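PDB 1ON3: methylmalonyl-CoA carboxyltransferase 12S subunit from Propionibacterium freudenreichii, which transfers the carboxyl group of methylmalonyl-CoA to the biotin of the 1.3S subunit, releasing propanoyl-CoA, as the hexameric core of transcarboxylase. Local coordinates for residues A464-I467 with E468-Q471; M418-R421 with D422-A425. All blocks are in the same frame, centred on the assembly; numbering follows the deposited sequence.

Contact 1: A464-I467 with E468-Q471; sequences AEKI and EEYQ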
loop_
_atom_site.group_PDB
_atom_site.type_symbol
_atom_site.label_atom_id
_atom_site.label_comp_id
_atom_site.label_asym_id
_atom_site.label_seq_id
_atom_site.Cartn_x
_atom_site.Cartn_y
_atom_site.Cartn_z
ATOM N N ALA E 464 54.963 -12.836 -26.515
ATOM C CA ALA E 464 54.415 -14.115 -26.066
ATOM C C ALA E 464 54.468 -14.209 -24.539
ATOM O O ALA E 464 53.580 -14.785 -23.907
ATOM C CB ALA E 464 55.200 -15.282 -26.705
ATOM N N GLU E 465 55.518 -13.643 -23.956
ATOM C CA GLU E 465 55.689 -13.630 -22.507
ATOM C C GLU E 465 54.576 -12.823 -21.818
ATOM O O GLU E 465 53.962 -13.280 -20.849
ATOM C CB GLU E 465 57.052 -13.026 -22.144
ATOM C CG GLU E 465 57.148 -12.508 -20.710
ATOM C CD GLU E 465 56.941 -13.603 -19.675
ATOM O OE1 GLU E 465 56.829 -13.279 -18.469
ATOM O OE2 GLU E 465 56.898 -14.790 -20.070
ATOM N N LYS E 466 54.333 -11.621 -22.326
ATOM C CA LYS E 466 53.311 -10.735 -21.772
ATOM C C LYS E 466 51.895 -11.244 -22.000
ATOM O O LYS E 466 51.033 -11.123 -21.122
ATOM C CB LYS E 466 53.465 -9.332 -22.359
ATOM C CG LYS E 466 54.719 -8.630 -21.866
ATOM C CD LYS E 466 54.697 -8.559 -20.345
ATOM C CE LYS E 466 55.956 -7.928 -19.778
ATOM N NZ LYS E 466 55.869 -7.770 -18.294
ATOM N N ILE E 467 51.655 -11.808 -23.176
ATOM C CA ILE E 467 50.346 -12.351 -23.487
ATOM C C ILE E 467 50.058 -13.482 -22.504
ATOM O O ILE E 467 48.962 -13.581 -21.951
ATOM C CB ILE E 467 50.306 -12.873 -24.934
ATOM C CG1 ILE E 467 50.260 -11.678 -25.892
ATOM C CG2 ILE E 467 49.119 -13.823 -25.122
ATOM C CD1 ILE E 467 50.341 -12.044 -27.347
ATOM N N GLU E 468 51.064 -14.320 -22.281
ATOM C CA GLU E 468 50.963 -15.444 -21.356
ATOM C C GLU E 468 50.656 -14.908 -19.958
ATOM O O GLU E 468 49.777 -15.421 -19.266
ATOM C CB GLU E 468 52.288 -16.216 -21.360
ATOM C CG GLU E 468 52.333 -17.479 -20.513
ATOM C CD GLU E 468 51.284 -18.510 -20.908
ATOM O OE1 GLU E 468 50.867 -18.536 -22.089
ATOM O OE2 GLU E 468 50.889 -19.309 -20.032
ATOM N N GLU E 469 51.390 -13.868 -19.563
ATOM C CA GLU E 469 51.229 -13.214 -18.269
ATOM C C GLU E 469 49.813 -12.687 -18.064
ATOM O O GLU E 469 49.201 -12.922 -17.021
ATOM C CB GLU E 469 52.192 -12.033 -18.142
ATOM C CG GLU E 469 53.639 -12.403 -17.872
ATOM C CD GLU E 469 54.511 -11.176 -17.660
ATOM O OE1 GLU E 469 54.110 -10.287 -16.875
ATOM O OE2 GLU E 469 55.595 -11.099 -18.272
ATOM N N TYR E 470 49.315 -11.964 -19.061
ATOM C CA TYR E 470 47.976 -11.380 -19.014
ATOM C C TYR E 470 46.918 -12.483 -18.938
ATOM O O TYR E 470 46.020 -12.439 -18.103
ATOM C CB TYR E 470 47.741 -10.520 -20.257
ATOM C CG TYR E 470 46.531 -9.603 -20.164
ATOM C CD1 TYR E 470 46.614 -8.358 -19.524
ATOM C CD2 TYR E 470 45.300 -9.983 -20.712
ATOM C CE1 TYR E 470 45.500 -7.508 -19.433
ATOM C CE2 TYR E 470 44.178 -9.146 -20.625
ATOM C CZ TYR E 470 44.284 -7.912 -19.984
ATOM O OH TYR E 470 43.178 -7.090 -19.897
ATOM N N GLN E 471 47.036 -13.469 -19.822
ATOM C CA GLN E 471 46.107 -14.588 -19.866
ATOM C C GLN E 471 45.972 -15.266 -18.507
ATOM O O GLN E 471 44.857 -15.506 -18.013
ATOM C CB GLN E 471 46.598 -15.606 -20.901
ATOM C CG GLN E 471 45.772 -16.881 -21.030
ATOM C CD GLN E 471 44.414 -16.645 -21.668
ATOM O OE1 GLN E 471 44.268 -15.792 -22.546
ATOM N NE2 GLN E 471 43.418 -17.418 -21.248
#
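Glu-468, Glu-469, Tyr-470 and Gln-471 each donate a backbone N-H to the carbonyl four residues earlier, so 464-467 and 468-471 form consecutive turns of one alpha-helix. Glu-468 N lies 3.0 Å from Ala-464 O. Tyr-470 N lies 2.8 Å from Lys-466 O. Upon this regular frame, the Glu-469 carboxylate is sent back over the preceding turn: CG lies beside its own backbone N (chi1 -76°) and the rest of the chain is extended. Glu-469 OE2 comes to 2.5 Å from Glu-465 OE1, the two carboxylate planes turned 55° apart; one of the acids probably holds a proton. Alongside, Lys-466 runs in the same direction, with Lys-466 NZ 3.3 Å from Glu-469 OE2 and 3.4 Å from Glu-469 OE1, a salt bridge of two weak bonds. A leucine at Glu-469 would probably leave Lys-466 NZ without this carboxylate mate and Glu-465 without the acid it meets. Elsewhere, Glu-468 pairs with Lys-7 of a third subunit, and Tyr-470 OH bonds to Ile-144 O of a second subunit. This is the i to i+3 and i to i+4 side-chain spacing of an alpha-helix, here in helix 459-474 at a subunit interface.

Contact 2: M418-R421 with D422-A425; sequences MCNR and DLGA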
loop_
_atom_site.group_PDB
_atom_site.type_symbol
_atom_site.label_atom_id
_atom_site.label_comp_id
_atom_site.label_asym_id
_atom_site.label_seq_id
_atom_site.Cartn_x
_atom_site.Cartn_y
_atom_site.Cartn_z
ATOM N N MET E 418 25.182 -10.834 -21.242
ATOM C CA MET E 418 24.668 -12.175 -21.001
ATOM C C MET E 418 24.425 -12.422 -19.513
ATOM O O MET E 418 24.437 -13.563 -19.043
ATOM C CB MET E 418 25.616 -13.231 -21.561
ATOM C CG MET E 418 25.683 -13.268 -23.085
ATOM S SD MET E 418 24.112 -13.740 -23.845
ATOM C CE MET E 418 24.010 -15.467 -23.356
ATOM N N CYS E 419 24.227 -11.326 -18.785
ATOM C CA CYS E 419 23.907 -11.342 -17.364
ATOM C C CYS E 419 24.935 -11.941 -16.404
ATOM O O CYS E 419 24.813 -13.100 -16.004
ATOM C CB CYS E 419 22.564 -12.050 -17.155
ATOM S SG CYS E 419 21.783 -11.683 -15.575
ATOM N N ASN E 420 25.935 -11.149 -16.016
ATOM C CA ASN E 420 26.934 -11.631 -15.065
ATOM C C ASN E 420 26.451 -11.213 -13.671
ATOM O O ASN E 420 25.332 -10.706 -13.529
ATOM C CB ASN E 420 28.310 -11.028 -15.391
ATOM C CG ASN E 420 28.486 -9.632 -14.836
ATOM O OD1 ASN E 420 27.559 -8.819 -14.858
ATOM N ND2 ASN E 420 29.689 -9.342 -14.340
ATOM N N ARG E 421 27.271 -11.415 -12.638
ATOM C CA ARG E 421 26.868 -11.055 -11.278
ATOM C C ARG E 421 26.466 -9.593 -11.135
ATOM O O ARG E 421 25.539 -9.252 -10.398
ATOM C CB ARG E 421 28.013 -11.334 -10.304
ATOM C CG ARG E 421 27.752 -10.839 -8.903
ATOM C CD ARG E 421 27.309 -11.974 -8.022
ATOM N NE ARG E 421 28.358 -12.984 -7.944
ATOM C CZ ARG E 421 28.136 -14.252 -7.616
ATOM N NH1 ARG E 421 26.900 -14.658 -7.338
ATOM N NH2 ARG E 421 29.148 -15.114 -7.583
ATOM N N ASP E 422 27.189 -8.723 -11.829
ATOM C CA ASP E 422 26.928 -7.300 -11.747
ATOM C C ASP E 422 25.566 -6.893 -12.287
ATOM O O ASP E 422 25.032 -5.860 -11.884
ATOM C CB ASP E 422 28.071 -6.542 -12.419
ATOM C CG ASP E 422 29.413 -6.825 -11.739
ATOM O OD1 ASP E 422 29.507 -6.556 -10.526
ATOM O OD2 ASP E 422 30.349 -7.330 -12.402
ATOM N N LEU E 423 24.995 -7.682 -13.195
ATOM C CA LEU E 423 23.663 -7.352 -13.681
ATOM C C LEU E 423 22.611 -8.144 -12.897
ATOM O O LEU E 423 21.477 -8.334 -13.339
ATOM C CB LEU E 423 23.529 -7.593 -15.187
ATOM C CG LEU E 423 23.942 -6.364 -16.019
ATOM C CD1 LEU E 423 25.463 -6.229 -16.020
ATOM C CD2 LEU E 423 23.433 -6.503 -17.445
ATOM N N GLY E 424 22.999 -8.626 -11.724
ATOM C CA GLY E 424 22.043 -9.327 -10.890
ATOM C C GLY E 424 21.941 -10.833 -10.971
ATOM O O GLY E 424 21.011 -11.391 -10.393
ATOM N N ALA E 425 22.854 -11.499 -11.676
ATOM C CA ALA E 425 22.806 -12.956 -11.729
ATOM C C ALA E 425 22.887 -13.410 -10.275
ATOM O O ALA E 425 23.739 -12.934 -9.516
ATOM C CB ALA E 425 23.994 -13.524 -12.519
HETATM O O HOH W 1 23.719 -10.523 -7.714
#
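Asn-420 reaches past Arg-421 to Asp-422, its amide crossing the carboxylate with the two planes 53° apart. CG sits between the backbone N and the carbonyl carbon (chi1 82°), which turns the amide toward the residues that follow. Asn-420 ND2 donates to Asp-422 OD2 at 2.9 Å, arriving on the anti side and out of the carboxylate plane. The other end of the amide faces the chain: Asn-420 OD1 takes a weak bond from Leu-423 N at 3.3 Å and rests near the CD1 methyl of that leucine. Asp-422 also has partners across an interface, Ser-152 at OD2 and Lys-156 at OD1, both of a second subunit. Arg-421 leads off elsewhere, its guanidinium forming a salt bridge with Asp-487.

The backbone that carries these side chains folds back on itself. Asn-420 O is gripped from opposite faces of its carbonyl plane, by Leu-423 N and by Ala-425 N, the latter at 3.2 Å. Gly-424 N bonds to Arg-421 O at 2.9 Å, while a water donates to Ala-425 O and, weakly, to that same arginine carbonyl. The fold-back brings Ala-425 CB within 4.2 Å of Cys-419 SG, an apolar touch beside strand 402-407. Gly-424 has a positive phi of 94°, where a side chain would be jammed against the preceding carbonyl oxygen. The bonds from Ala-425 to Asn-420 and from Gly-424 to Arg-421, with glycine at the turning point, define a Schellman motif, which here ends a short 3-10 turn and leads the chain into strand 427-430 of the C-terminal carboxyltransferase sheet.

Contact 2 closes along the chain before contact 1 opens, and their centres are 28 Å apart, with their nearest atoms about 15 Å apart. What joins them is the same second subunit. Contact 1 meets it near the beginning of helix 147-164, where Tyr-470 packs on Gly-147, whereas contact 2 meets residues farther along that helix. A bound methylmalonyl-CoA is about 8 Å from the Tyr-470 side chain, and one is about 11 Å from that of Asn-420. Ile-144 of the second subunit, Val-438 beside Tyr-470, and Gly-412 and Gly-413 shortly before 418-425 all line methylmalonyl-CoA pockets, so the two contacts belong to the surroundings of the substrate without lining its pocket.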